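Local coordinates for protein cycloalternan-forming enzyme (Listeria monocytogenes serovar 1/2a, PDB 5F7U) that is a multidomain member of glycoside hydrolase family 31, combining a TIM-barrel domain with beta-rich domains and a family 6 carbohydrate-binding module, at residues 1001-1006 against 1012-1017; 989-994 against 1042-1047; 27-32 against 543-548; 12-15 against 20-23; 641-646 against 787-792. The protein carries 1 engineered substitution. All blocks are in the same frame, centred on the assembly; numbering follows the deposited sequence.

Interaction 1 of 5, residues 1001-1006 against 1012-1017; sequences DATRTV and KQQITL
Strands 1002-1006 and 1012-1017 run antiparallel (156° between directions), hydrogen-bonded pairs Ala1002-Leu1017, Arg1004-Ile1015 and Val1006-Gln1013 alternating with non-hydrogen-bonded Thr1003-Thr1016 and Thr1005-Gln1014. Five of the six backbone bonds are 2.8 Å long, among them Val1006 N to Gln1013 O; Arg1004 N to Ile1015 O is longer, 3.1 Å. On the face carrying Val1006, Ile1015 and Leu1017, Val1006 CG2 packs 3.8 Å from Ile1015 CG2. Ile1015 CG1 is wedged between its own backbone N and carbonyl carbon (chi1 67°), which brings it 3.4 Å from Arg1004 O. Leu1017 meets the start of Arg1004 at about a right angle, CD1 to CG 4.0 Å. Beyond, Arg1004 bends away: NH2 bonds Thr1003 O at 2.8 Å, the oxygen lying in the guanidinium plane, while NH1 bonds Ala1052 O. On the opposite face, Thr1005 CG2 rests 3.6 Å from Lys1012 CG. Thr1003 OG1 and Gln1014 NE2 are not bonded to each other; both are held by Asp1050 OD1. The arrangement is a beta hairpin whose second strand borders a five-stranded sheet of the family 6 carbohydrate-binding module, beside the glycan pocket that includes Ala1052.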
# COMPACT_ATOMS: atom_id res chain seq x y z
N ASP A 1001 16.22 37.71 42.77
CA ASP A 1001 14.97 37.92 42.01
C ASP A 1001 15.27 38.21 40.55
O ASP A 1001 16.20 38.96 40.22
CB ASP A 1001 14.16 39.10 42.56
CG ASP A 1001 13.55 38.82 43.92
OD1 ASP A 1001 13.67 37.69 44.44
OD2 ASP A 1001 12.95 39.76 44.49
N ALA A 1002 14.48 37.61 39.67
CA ALA A 1002 14.66 37.82 38.24
C ALA A 1002 13.37 38.34 37.62
O ALA A 1002 12.29 38.20 38.22
CB ALA A 1002 15.07 36.53 37.57
N THR A 1003 13.50 38.95 36.45
CA THR A 1003 12.34 39.24 35.59
C THR A 1003 12.61 38.82 34.16
O THR A 1003 13.75 38.87 33.68
CB THR A 1003 11.91 40.74 35.58
OG1 THR A 1003 12.94 41.53 34.97
CG2 THR A 1003 11.63 41.28 36.99
N ARG A 1004 11.54 38.38 33.49
CA ARG A 1004 11.57 38.11 32.04
C ARG A 1004 10.34 38.72 31.38
O ARG A 1004 9.33 38.99 32.02
CB ARG A 1004 11.63 36.60 31.75
CG ARG A 1004 12.91 35.90 32.19
CD ARG A 1004 14.13 36.33 31.38
NE ARG A 1004 15.33 35.59 31.79
CZ ARG A 1004 16.07 35.85 32.86
NH1 ARG A 1004 17.14 35.11 33.12
NH2 ARG A 1004 15.76 36.85 33.69
N THR A 1005 10.45 38.94 30.07
CA THR A 1005 9.37 39.53 29.31
C THR A 1005 8.76 38.40 28.49
O THR A 1005 9.49 37.56 27.94
CB THR A 1005 9.90 40.67 28.42
OG1 THR A 1005 10.42 41.70 29.27
CG2 THR A 1005 8.81 41.27 27.57
N VAL A 1006 7.43 38.35 28.45
CA VAL A 1006 6.71 37.32 27.72
C VAL A 1006 5.81 37.98 26.68
O VAL A 1006 5.19 39.01 26.96
CB VAL A 1006 5.84 36.43 28.67
CG1 VAL A 1006 5.40 35.16 27.94
CG2 VAL A 1006 6.64 36.05 29.91
N LYS A 1012 2.60 41.75 25.05
CA LYS A 1012 3.72 41.74 26.00
C LYS A 1012 3.27 41.83 27.46
O LYS A 1012 2.35 42.57 27.79
CB LYS A 1012 4.63 42.94 25.68
CG LYS A 1012 5.91 43.09 26.49
CD LYS A 1012 6.75 44.28 26.03
CE LYS A 1012 6.10 45.62 26.30
NZ LYS A 1012 7.06 46.75 26.14
N GLN A 1013 3.94 41.10 28.33
CA GLN A 1013 3.87 41.38 29.78
C GLN A 1013 5.19 41.03 30.41
O GLN A 1013 5.95 40.22 29.86
CB GLN A 1013 2.74 40.60 30.45
CG GLN A 1013 2.85 39.09 30.29
CD GLN A 1013 1.74 38.37 31.00
OE1 GLN A 1013 1.58 38.48 32.22
NE2 GLN A 1013 0.93 37.64 30.24
N GLN A 1014 5.47 41.62 31.57
CA GLN A 1014 6.67 41.27 32.31
C GLN A 1014 6.31 40.41 33.52
O GLN A 1014 5.32 40.67 34.20
CB GLN A 1014 7.43 42.53 32.74
CG GLN A 1014 8.87 42.25 33.16
CD GLN A 1014 9.67 43.48 33.57
OE1 GLN A 1014 9.23 44.28 34.40
NE2 GLN A 1014 10.86 43.63 33.00
N ILE A 1015 7.13 39.39 33.77
CA ILE A 1015 6.87 38.46 34.87
C ILE A 1015 8.00 38.52 35.88
O ILE A 1015 9.16 38.74 35.52
CB ILE A 1015 6.64 37.01 34.39
CG1 ILE A 1015 7.92 36.40 33.79
CG2 ILE A 1015 5.48 36.97 33.39
CD1 ILE A 1015 7.81 34.92 33.43
N THR A 1016 7.64 38.32 37.14
CA THR A 1016 8.57 38.36 38.26
C THR A 1016 8.82 36.94 38.73
O THR A 1016 7.88 36.18 38.98
CB THR A 1016 8.02 39.20 39.42
OG1 THR A 1016 7.94 40.56 38.99
CG2 THR A 1016 8.93 39.13 40.65
N LEU A 1017 10.10 36.60 38.83
CA LEU A 1017 10.51 35.28 39.21
C LEU A 1017 11.37 35.41 40.47
O LEU A 1017 12.57 35.66 40.36
CB LEU A 1017 11.29 34.65 38.07
CG LEU A 1017 10.54 34.56 36.74
CD1 LEU A 1017 11.50 34.31 35.58
CD2 LEU A 1017 9.46 33.49 36.83

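Interaction 2 of 5, residues 989-994 against 1042-1047; sequences YTMEVR and VVFDFE
Met991 meets Val1042 and Phe1044 across a gap of 12.2 Å between strand axes, too wide for backbone pairing, so side chains make the whole contact. Its CG is anti to the backbone N (chi1 177°), and the chain runs straight until it bends at chi3, which brings CE to the Phe1044 ring. SD lies 4.0 Å from Val1042 CG1, the two side chains running alongside each other with reversed directions. CE reaches Phe1044 CZ at 3.6 Å, approaching obliquely. The sulfur is 5.1 Å from the Phe1044 ring centroid and 74° off its normal, a Met-aromatic contact of oblique geometry. This is the buried interior of a beta sandwich, the fold of family 6 carbohydrate-binding modules: strand 987-996 belongs to one sheet and strand 1039-1045 to the other, their segments inclined at 40°. Glu992, next along, belongs to the opposite side of its strand and forms a salt bridge with Lys1062. Val993 points inward again, and its CG2 sits at the edge of the Phe1044 ring, near the ring plane, 3.9 Å from CZ. Phe1056 also meets this ring, and Val1006 touches it from the neighbouring strand. Arg994 pairs with Asp1057, a magnesium ligand.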
# COMPACT_ATOMS: atom_id res chain seq x y z
N TYR A 989 -6.08 31.38 30.53
CA TYR A 989 -5.46 30.22 31.19
C TYR A 989 -4.43 30.72 32.19
O TYR A 989 -4.09 31.92 32.20
CB TYR A 989 -4.77 29.31 30.17
CG TYR A 989 -5.74 28.57 29.29
CD1 TYR A 989 -6.28 27.33 29.68
CD2 TYR A 989 -6.11 29.09 28.03
CE1 TYR A 989 -7.17 26.65 28.87
CE2 TYR A 989 -7.01 28.42 27.21
CZ TYR A 989 -7.54 27.20 27.64
OH TYR A 989 -8.44 26.50 26.87
N THR A 990 -3.98 29.82 33.05
CA THR A 990 -2.82 30.07 33.88
C THR A 990 -1.62 29.36 33.28
O THR A 990 -1.66 28.15 33.04
CB THR A 990 -3.03 29.56 35.31
OG1 THR A 990 -4.22 30.16 35.84
CG2 THR A 990 -1.85 29.93 36.18
N MET A 991 -0.56 30.12 33.02
CA MET A 991 0.71 29.52 32.61
C MET A 991 1.65 29.40 33.81
O MET A 991 2.04 30.41 34.40
CB MET A 991 1.33 30.36 31.49
CG MET A 991 2.69 29.85 31.02
SD MET A 991 3.35 30.77 29.62
CE MET A 991 3.63 32.40 30.33
N GLU A 992 1.95 28.16 34.22
CA GLU A 992 2.97 27.90 35.24
C GLU A 992 4.34 27.99 34.60
O GLU A 992 4.57 27.39 33.56
CB GLU A 992 2.84 26.48 35.81
CG GLU A 992 1.60 26.22 36.65
CD GLU A 992 1.65 24.85 37.32
OE1 GLU A 992 2.49 24.00 36.94
OE2 GLU A 992 0.85 24.60 38.23
N VAL A 993 5.23 28.76 35.22
CA VAL A 993 6.61 28.89 34.76
C VAL A 993 7.50 28.28 35.85
O VAL A 993 7.57 28.83 36.96
CB VAL A 993 7.00 30.37 34.47
CG1 VAL A 993 8.49 30.47 34.08
CG2 VAL A 993 6.11 30.96 33.37
N ARG A 994 8.17 27.17 35.54
CA ARG A 994 9.04 26.49 36.49
C ARG A 994 10.50 26.81 36.20
O ARG A 994 10.99 26.60 35.09
CB ARG A 994 8.80 24.97 36.50
CG ARG A 994 9.53 24.25 37.63
CD ARG A 994 9.02 22.84 37.84
NE ARG A 994 9.52 22.23 39.09
CZ ARG A 994 10.44 21.27 39.16
NH1 ARG A 994 11.01 20.77 38.06
NH2 ARG A 994 10.79 20.78 40.35
N VAL A 1042 4.32 31.72 22.06
CA VAL A 1042 4.66 32.19 23.41
C VAL A 1042 6.17 32.39 23.48
O VAL A 1042 6.93 31.42 23.44
CB VAL A 1042 4.15 31.23 24.50
CG1 VAL A 1042 4.54 31.69 25.90
CG2 VAL A 1042 2.63 31.06 24.40
N VAL A 1043 6.59 33.66 23.57
CA VAL A 1043 8.01 34.01 23.53
C VAL A 1043 8.44 34.59 24.87
O VAL A 1043 7.90 35.60 25.33
CB VAL A 1043 8.35 35.03 22.41
CG1 VAL A 1043 9.86 35.25 22.31
CG2 VAL A 1043 7.79 34.60 21.05
N PHE A 1044 9.42 33.95 25.49
CA PHE A 1044 10.09 34.51 26.66
C PHE A 1044 11.36 35.20 26.15
O PHE A 1044 12.11 34.63 25.36
CB PHE A 1044 10.45 33.40 27.65
CG PHE A 1044 9.27 32.83 28.36
CD1 PHE A 1044 8.43 31.89 27.73
CD2 PHE A 1044 9.02 33.17 29.68
CE1 PHE A 1044 7.33 31.36 28.40
CE2 PHE A 1044 7.92 32.64 30.36
CZ PHE A 1044 7.08 31.73 29.72
N ASP A 1045 11.55 36.44 26.60
CA ASP A 1045 12.66 37.31 26.20
C ASP A 1045 13.40 37.80 27.43
O ASP A 1045 12.80 37.97 28.49
CB ASP A 1045 12.08 38.56 25.52
CG ASP A 1045 12.34 38.59 24.05
OD1 ASP A 1045 12.43 37.51 23.41
OD2 ASP A 1045 12.45 39.71 23.51
N PHE A 1046 14.69 38.08 27.27
CA PHE A 1046 15.41 38.92 28.23
C PHE A 1046 15.63 40.26 27.55
O PHE A 1046 16.38 40.35 26.59
CB PHE A 1046 16.74 38.29 28.64
CG PHE A 1046 17.46 39.03 29.75
CD1 PHE A 1046 18.15 40.22 29.49
CD2 PHE A 1046 17.46 38.53 31.05
CE1 PHE A 1046 18.82 40.90 30.50
CE2 PHE A 1046 18.13 39.20 32.07
CZ PHE A 1046 18.81 40.38 31.80
N GLU A 1047 14.93 41.28 28.02
CA GLU A 1047 15.06 42.60 27.42
C GLU A 1047 15.85 43.55 28.31
O GLU A 1047 16.34 43.14 29.37
CB GLU A 1047 13.69 43.14 27.04
CG GLU A 1047 13.10 42.32 25.91
CD GLU A 1047 11.78 42.83 25.39
OE1 GLU A 1047 11.21 42.11 24.55
OE2 GLU A 1047 11.32 43.92 25.80

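Interaction 3 of 5, residues 27-32 against 543-548; sequences PRDPKA and WGRDTT
Asp29 and Arg545 meet in a salt bridge, the guanidinium gripping the carboxylate end-on with one nitrogen to each oxygen. Arg545 bends at chi2 (-136°) and then runs extended to its guanidinium. Arg545 NH2 gives the shorter bond, 2.7 Å to Asp29 OD2 at an N-H...O angle of 160°, and that oxygen lies in the guanidinium plane. Arg545 NH1 bonds Asp29 OD1 at 3.0 Å, using the syn lone pair of OD1, though the oxygen is tilted from the guanidinium plane. A third bond, from Arg545 NH1 to Asp29 OD2 at 3.2 Å, is weak. The pairing is twisted rather than coplanar, with 37° between the carboxylate and guanidinium planes. NH2 of Arg545 also donates to a water, 3.0 Å away and in the guanidinium plane, which accepts from NH1 of Arg28 as well. The water thus links two like charges whose nearest nitrogens, Arg28 NH1 and Arg545 NH2, stand 5.5 Å apart. This polar cluster joins two domains at the surface: the N-terminal domain contributes the loop between strands 25-26 and 36-43, and the TIM barrel the loop that follows its fourth strand, 534-536. In the second shell, Arg545 NE forms a salt bridge with Asp15 OD1, which would help fix the rotation of the guanidinium, while Tyr12 touches both Asp29 and Arg545. Arg28 NE forms a salt bridge with Glu24 OE1. Within the loop that carries Arg545, Thr547 OG1 donates to Trp543 O at 2.7 Å in the carbonyl plane.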
# COMPACT_ATOMS: atom_id res chain seq x y z
N PRO A 27 -2.04 0.08 -37.44
CA PRO A 27 -2.42 -0.23 -36.05
C PRO A 27 -2.93 -1.65 -35.89
O PRO A 27 -3.45 -2.24 -36.85
CB PRO A 27 -3.58 0.73 -35.77
CG PRO A 27 -3.76 1.57 -36.99
CD PRO A 27 -3.07 0.87 -38.12
N ARG A 28 -2.83 -2.20 -34.68
CA ARG A 28 -3.37 -3.55 -34.43
C ARG A 28 -4.87 -3.62 -34.73
O ARG A 28 -5.33 -4.57 -35.36
CB ARG A 28 -3.09 -3.97 -32.98
CG ARG A 28 -1.61 -4.28 -32.74
CD ARG A 28 -1.39 -4.60 -31.26
NE ARG A 28 0.02 -4.85 -30.98
CZ ARG A 28 0.59 -4.74 -29.77
NH1 ARG A 28 -0.12 -4.34 -28.70
NH2 ARG A 28 1.89 -5.03 -29.64
N ASP A 29 -5.62 -2.62 -34.27
CA ASP A 29 -7.07 -2.57 -34.42
C ASP A 29 -7.39 -1.27 -35.15
O ASP A 29 -7.58 -0.25 -34.50
CB ASP A 29 -7.78 -2.61 -33.05
CG ASP A 29 -7.48 -3.87 -32.25
OD1 ASP A 29 -7.69 -5.00 -32.76
OD2 ASP A 29 -7.08 -3.74 -31.08
N PRO A 30 -7.42 -1.30 -36.50
CA PRO A 30 -7.56 -0.06 -37.28
C PRO A 30 -8.93 0.60 -37.10
O PRO A 30 -9.97 -0.07 -37.10
CB PRO A 30 -7.41 -0.54 -38.73
CG PRO A 30 -6.57 -1.79 -38.61
CD PRO A 30 -7.13 -2.45 -37.38
N LYS A 31 -8.88 1.92 -36.92
CA LYS A 31 -10.06 2.76 -36.91
C LYS A 31 -10.21 3.40 -38.29
O LYS A 31 -9.28 3.38 -39.10
CB LYS A 31 -9.94 3.84 -35.84
CG LYS A 31 -9.92 3.32 -34.41
CD LYS A 31 -9.80 4.51 -33.47
CE LYS A 31 -9.22 4.16 -32.12
NZ LYS A 31 -7.76 3.84 -32.20
N ALA A 32 -11.38 3.98 -38.54
CA ALA A 32 -11.66 4.71 -39.78
C ALA A 32 -10.55 5.73 -40.11
O ALA A 32 -10.08 6.46 -39.22
CB ALA A 32 -13.01 5.41 -39.69
N TRP A 543 0.66 -13.25 -22.29
CA TRP A 543 0.67 -12.48 -23.52
C TRP A 543 -0.19 -13.18 -24.58
O TRP A 543 -0.58 -14.34 -24.41
CB TRP A 543 2.10 -12.33 -24.03
CG TRP A 543 2.91 -11.22 -23.38
CD1 TRP A 543 2.90 -9.89 -23.73
CD2 TRP A 543 3.84 -11.33 -22.30
NE1 TRP A 543 3.77 -9.18 -22.94
CE2 TRP A 543 4.36 -10.04 -22.05
CE3 TRP A 543 4.28 -12.41 -21.50
CZ2 TRP A 543 5.31 -9.79 -21.06
CZ3 TRP A 543 5.21 -12.17 -20.53
CH2 TRP A 543 5.73 -10.86 -20.31
N GLY A 544 -0.43 -12.48 -25.68
CA GLY A 544 -1.05 -13.06 -26.87
C GLY A 544 -2.55 -12.86 -26.79
O GLY A 544 -3.18 -13.21 -25.80
N ARG A 545 -3.14 -12.32 -27.85
CA ARG A 545 -4.59 -12.11 -27.87
C ARG A 545 -5.40 -13.38 -27.93
O ARG A 545 -6.50 -13.46 -27.38
CB ARG A 545 -4.95 -11.27 -29.06
CG ARG A 545 -4.53 -9.87 -28.86
CD ARG A 545 -5.67 -9.00 -29.31
NE ARG A 545 -5.23 -7.63 -29.27
CZ ARG A 545 -5.86 -6.64 -29.87
NH1 ARG A 545 -6.96 -6.88 -30.59
NH2 ARG A 545 -5.36 -5.42 -29.80
N ASP A 546 -4.86 -14.39 -28.59
CA ASP A 546 -5.63 -15.62 -28.81
C ASP A 546 -5.42 -16.65 -27.71
O ASP A 546 -6.03 -17.74 -27.73
CB ASP A 546 -5.27 -16.17 -30.19
CG ASP A 546 -5.79 -15.28 -31.32
OD1 ASP A 546 -7.02 -15.28 -31.54
OD2 ASP A 546 -4.98 -14.58 -31.98
N THR A 547 -4.56 -16.31 -26.74
CA THR A 547 -4.35 -17.15 -25.56
C THR A 547 -5.70 -17.35 -24.86
O THR A 547 -6.38 -16.37 -24.58
CB THR A 547 -3.31 -16.50 -24.62
OG1 THR A 547 -2.12 -16.30 -25.38
CG2 THR A 547 -3.03 -17.40 -23.42
N THR A 548 -6.08 -18.61 -24.64
CA THR A 548 -7.44 -18.94 -24.19
C THR A 548 -7.42 -19.76 -22.89
O THR A 548 -6.71 -20.76 -22.80
CB THR A 548 -8.20 -19.74 -25.27
OG1 THR A 548 -8.14 -19.04 -26.52
CG2 THR A 548 -9.69 -19.96 -24.86
O HOH W 1 -3.04 -4.23 -28.26

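Interaction 4 of 5, residues 12-15 against 20-23; sequences YGDD and VQPT
Gln21 folds its side chain over Gly13 and the carboxylate of Asp14. A bend at chi2 (-61°) turns CD away from Gly13 and sets the amide beside the Asp14 carboxylate, and CG comes 4.0 Å from Gly13 CA, where no side chain intervenes. At the far end of the side chain, Gln21 CD lies 3.7 Å from Asp14 OD2, a van der Waals approach rather than a direct bond. The carboxylate and amide planes are inclined by 37°, and the two groups are joined through a water instead. That water donates to Asp14 OD2 at 2.7 Å and, over a longer 3.3 Å, to Gln21 OE1, so both of its hydrogens are directed into the contact. The surface that Gln21 covers is shaped by a type II' beta turn from Tyr12 to Asp15, closed by a bond of 2.8 Å from Asp15 N to Tyr12 O. Gly13 takes the first corner of this turn with a positive phi (59°), as such turns require. The backbone N of Gln21 bonds Glu24 OE2, and its side chain lies about 5 Å from a bound alpha-D-glucopyranose. Both segments belong to the connection between strands 6-8 and 25-26, each of which pairs antiparallel with strand 36-43; Pro22 and Thr23 lean on Tyr78 of strand 76-84, while Asp14 touches Pro496, a residue within the family 31 TIM-barrel range.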
# COMPACT_ATOMS: atom_id res chain seq x y z
N TYR A 12 -1.10 -9.24 -34.08
CA TYR A 12 -0.98 -8.66 -32.74
C TYR A 12 0.34 -8.94 -32.03
O TYR A 12 0.55 -8.39 -30.95
CB TYR A 12 -2.15 -9.11 -31.86
CG TYR A 12 -3.49 -8.88 -32.50
CD1 TYR A 12 -4.03 -7.57 -32.66
CD2 TYR A 12 -4.25 -9.95 -32.95
CE1 TYR A 12 -5.28 -7.38 -33.26
CE2 TYR A 12 -5.49 -9.77 -33.54
CZ TYR A 12 -5.99 -8.49 -33.69
OH TYR A 12 -7.25 -8.37 -34.27
N GLY A 13 1.20 -9.80 -32.61
CA GLY A 13 2.44 -10.21 -31.95
C GLY A 13 2.13 -10.86 -30.61
O GLY A 13 1.24 -11.71 -30.54
N ASP A 14 2.83 -10.44 -29.56
CA ASP A 14 2.51 -10.90 -28.22
C ASP A 14 1.46 -10.01 -27.54
O ASP A 14 1.18 -10.19 -26.35
CB ASP A 14 3.78 -10.98 -27.37
CG ASP A 14 4.73 -12.05 -27.85
OD1 ASP A 14 4.28 -13.16 -28.20
OD2 ASP A 14 5.95 -11.79 -27.89
N ASP A 15 0.92 -9.05 -28.29
CA ASP A 15 -0.03 -8.05 -27.76
C ASP A 15 0.57 -7.23 -26.60
O ASP A 15 -0.15 -6.78 -25.70
CB ASP A 15 -1.33 -8.75 -27.31
CG ASP A 15 -2.52 -7.80 -27.25
OD1 ASP A 15 -2.67 -6.96 -28.14
OD2 ASP A 15 -3.28 -7.92 -26.27
N VAL A 20 6.45 -3.83 -29.86
CA VAL A 20 5.85 -4.65 -30.92
C VAL A 20 6.86 -5.70 -31.34
O VAL A 20 8.07 -5.47 -31.26
CB VAL A 20 5.39 -3.83 -32.16
CG1 VAL A 20 4.34 -2.78 -31.77
CG2 VAL A 20 6.59 -3.19 -32.89
N GLN A 21 6.35 -6.86 -31.76
CA GLN A 21 7.12 -7.82 -32.54
C GLN A 21 7.29 -7.25 -33.96
O GLN A 21 6.52 -6.39 -34.37
CB GLN A 21 6.42 -9.18 -32.55
CG GLN A 21 6.36 -9.80 -31.14
CD GLN A 21 7.73 -10.03 -30.55
OE1 GLN A 21 8.17 -9.31 -29.64
NE2 GLN A 21 8.44 -11.02 -31.09
N PRO A 22 8.32 -7.70 -34.71
CA PRO A 22 8.61 -7.06 -36.00
C PRO A 22 7.75 -7.55 -37.17
O PRO A 22 8.03 -7.24 -38.32
CB PRO A 22 10.09 -7.42 -36.24
CG PRO A 22 10.27 -8.72 -35.53
CD PRO A 22 9.43 -8.59 -34.28
N THR A 23 6.70 -8.30 -36.87
CA THR A 23 5.84 -8.91 -37.90
C THR A 23 4.35 -8.71 -37.60
O THR A 23 3.51 -9.58 -37.91
CB THR A 23 6.15 -10.40 -38.07
OG1 THR A 23 6.05 -11.06 -36.79
CG2 THR A 23 7.56 -10.59 -38.67
O HOH W 2 7.07 -9.66 -26.58

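Interaction 5 of 5, residues 641-646 against 787-792; sequences TAELYK and ADVDTL
Lys646 and Val789 pack where helix 642-653, lying between the seventh and eighth strands of the TIM barrel, meets a type I beta turn (Asp788 to Thr791) of the family 31 C-terminal domain. Lys646 CB starts 3.6 Å from Val789 O. The chain then runs extended across the valine at about a right angle, with CD 3.8 Å from Val789 CG2. CD also approaches the acid next door, 3.4 Å from Asp790 OD1, and CE continues alongside that oxygen. At the tip, NZ closes a salt bridge of 2.8 Å with Asp790 OD1, on the syn lone pair of the carboxylate. Val789 CG1 lies beside the ammonium group, which thus has an apolar neighbour as well as its ionic partner. Both charged ends have further partners: NZ bonds Thr686 OG1, and Asp790 OD1 bonds Thr690 OG1 of helix 687-700. A water donating to Asp790 OD2 makes only a weak link to NZ. Val789 CG2, anti to its own backbone N, is also directed at the helix surface, where it sits 3.8 Å from Glu643 CA. A second water joins the backbones, donating to Lys646 O and, at 2.7 Å, to Val789 O. The helix start is fixed by Thr641, an N-cap whose OG1 accepts from Leu644 N. The facing turn is braced by Asp788 in an Asx turn: its OD1 takes Asp790 N at 2.9 Å and Thr791 OG1 at 2.7 Å from opposite faces of the carboxylate plane.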
# COMPACT_ATOMS: atom_id res chain seq x y z
N THR A 641 24.74 2.04 1.71
CA THR A 641 25.57 2.71 2.69
C THR A 641 24.93 2.51 4.06
O THR A 641 23.74 2.19 4.16
CB THR A 641 25.63 4.22 2.40
OG1 THR A 641 24.30 4.75 2.45
CG2 THR A 641 26.20 4.48 0.99
N ALA A 642 25.71 2.76 5.11
CA ALA A 642 25.20 2.66 6.48
C ALA A 642 24.05 3.63 6.69
O ALA A 642 23.04 3.30 7.35
CB ALA A 642 26.31 2.91 7.49
N GLU A 643 24.19 4.82 6.10
CA GLU A 643 23.14 5.85 6.17
C GLU A 643 21.84 5.33 5.56
O GLU A 643 20.78 5.39 6.19
CB GLU A 643 23.59 7.11 5.43
CG GLU A 643 22.57 8.24 5.52
CD GLU A 643 22.84 9.38 4.56
OE1 GLU A 643 22.11 10.39 4.63
OE2 GLU A 643 23.79 9.29 3.75
N LEU A 644 21.90 4.83 4.32
CA LEU A 644 20.68 4.29 3.70
C LEU A 644 20.11 3.14 4.53
O LEU A 644 18.89 3.07 4.73
CB LEU A 644 20.92 3.83 2.25
CG LEU A 644 19.71 3.16 1.56
CD1 LEU A 644 18.47 4.07 1.47
CD2 LEU A 644 20.09 2.71 0.17
N TYR A 645 20.98 2.24 4.97
CA TYR A 645 20.52 1.08 5.72
C TYR A 645 19.74 1.54 6.97
O TYR A 645 18.67 1.00 7.26
CB TYR A 645 21.68 0.15 6.07
CG TYR A 645 21.17 -1.18 6.60
CD1 TYR A 645 20.83 -2.21 5.71
CD2 TYR A 645 21.02 -1.40 7.98
CE1 TYR A 645 20.35 -3.42 6.17
CE2 TYR A 645 20.53 -2.61 8.45
CZ TYR A 645 20.20 -3.61 7.54
OH TYR A 645 19.72 -4.82 7.98
N LYS A 646 20.28 2.53 7.69
CA LYS A 646 19.67 3.03 8.92
C LYS A 646 18.35 3.75 8.65
O LYS A 646 17.36 3.56 9.38
CB LYS A 646 20.65 3.97 9.67
CG LYS A 646 21.77 3.22 10.38
CD LYS A 646 22.61 4.23 11.15
CE LYS A 646 23.62 3.55 12.07
NZ LYS A 646 24.32 4.63 12.82
N ALA A 787 16.84 15.30 12.81
CA ALA A 787 16.93 13.84 12.91
C ALA A 787 18.28 13.38 12.39
O ALA A 787 18.53 13.34 11.17
CB ALA A 787 15.80 13.19 12.12
N ASP A 788 19.17 13.03 13.32
CA ASP A 788 20.43 12.41 12.91
C ASP A 788 20.11 11.04 12.33
O ASP A 788 18.94 10.63 12.30
CB ASP A 788 21.44 12.34 14.07
CG ASP A 788 21.04 11.37 15.18
OD1 ASP A 788 20.27 10.40 14.99
OD2 ASP A 788 21.56 11.57 16.30
N VAL A 789 21.14 10.34 11.87
CA VAL A 789 20.97 9.08 11.11
C VAL A 789 20.24 7.97 11.89
O VAL A 789 19.67 7.07 11.29
CB VAL A 789 22.33 8.61 10.50
CG1 VAL A 789 23.28 8.12 11.58
CG2 VAL A 789 22.14 7.54 9.44
N ASP A 790 20.23 8.08 13.22
CA ASP A 790 19.61 7.08 14.07
C ASP A 790 18.18 7.41 14.48
O ASP A 790 17.54 6.61 15.16
CB ASP A 790 20.47 6.88 15.32
CG ASP A 790 21.88 6.51 14.98
OD1 ASP A 790 22.06 5.59 14.18
OD2 ASP A 790 22.82 7.14 15.55
N THR A 791 17.69 8.57 14.03
CA THR A 791 16.46 9.19 14.55
C THR A 791 15.35 9.21 13.51
O THR A 791 15.58 9.55 12.34
CB THR A 791 16.80 10.64 15.01
OG1 THR A 791 17.77 10.57 16.06
CG2 THR A 791 15.56 11.41 15.49
N LEU A 792 14.14 8.87 13.95
CA LEU A 792 12.95 8.89 13.09
C LEU A 792 11.86 9.73 13.75
O LEU A 792 11.39 9.34 14.81
CB LEU A 792 12.44 7.45 12.90
CG LEU A 792 11.15 7.23 12.09
CD1 LEU A 792 11.42 7.43 10.60
CD2 LEU A 792 10.64 5.82 12.30
O HOH W 3 17.35 5.76 11.34
O HOH W 4 25.12 5.68 15.95

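From the N terminus, interaction 4 closes first, a short loop inside the N-terminal domain. Interaction 3 opens just after it and closes some 510 residues later, fastening that domain to the TIM barrel; the two touch, centres about 9 Å apart, through a probable backbone hydrogen bond between Asp14 and Gly544. Interaction 5 follows in series and joins a barrel helix to the family 31 C-terminal domain. Interaction 2 comes last, with interaction 1 nested inside its loop. Both lie in the carbohydrate-binding module, centres about 8 Å apart, where Thr1005 and Asp1045 probably share a backbone hydrogen bond. No loops cross, and interactions 1 and 4 stand about 81 Å apart, centre to centre.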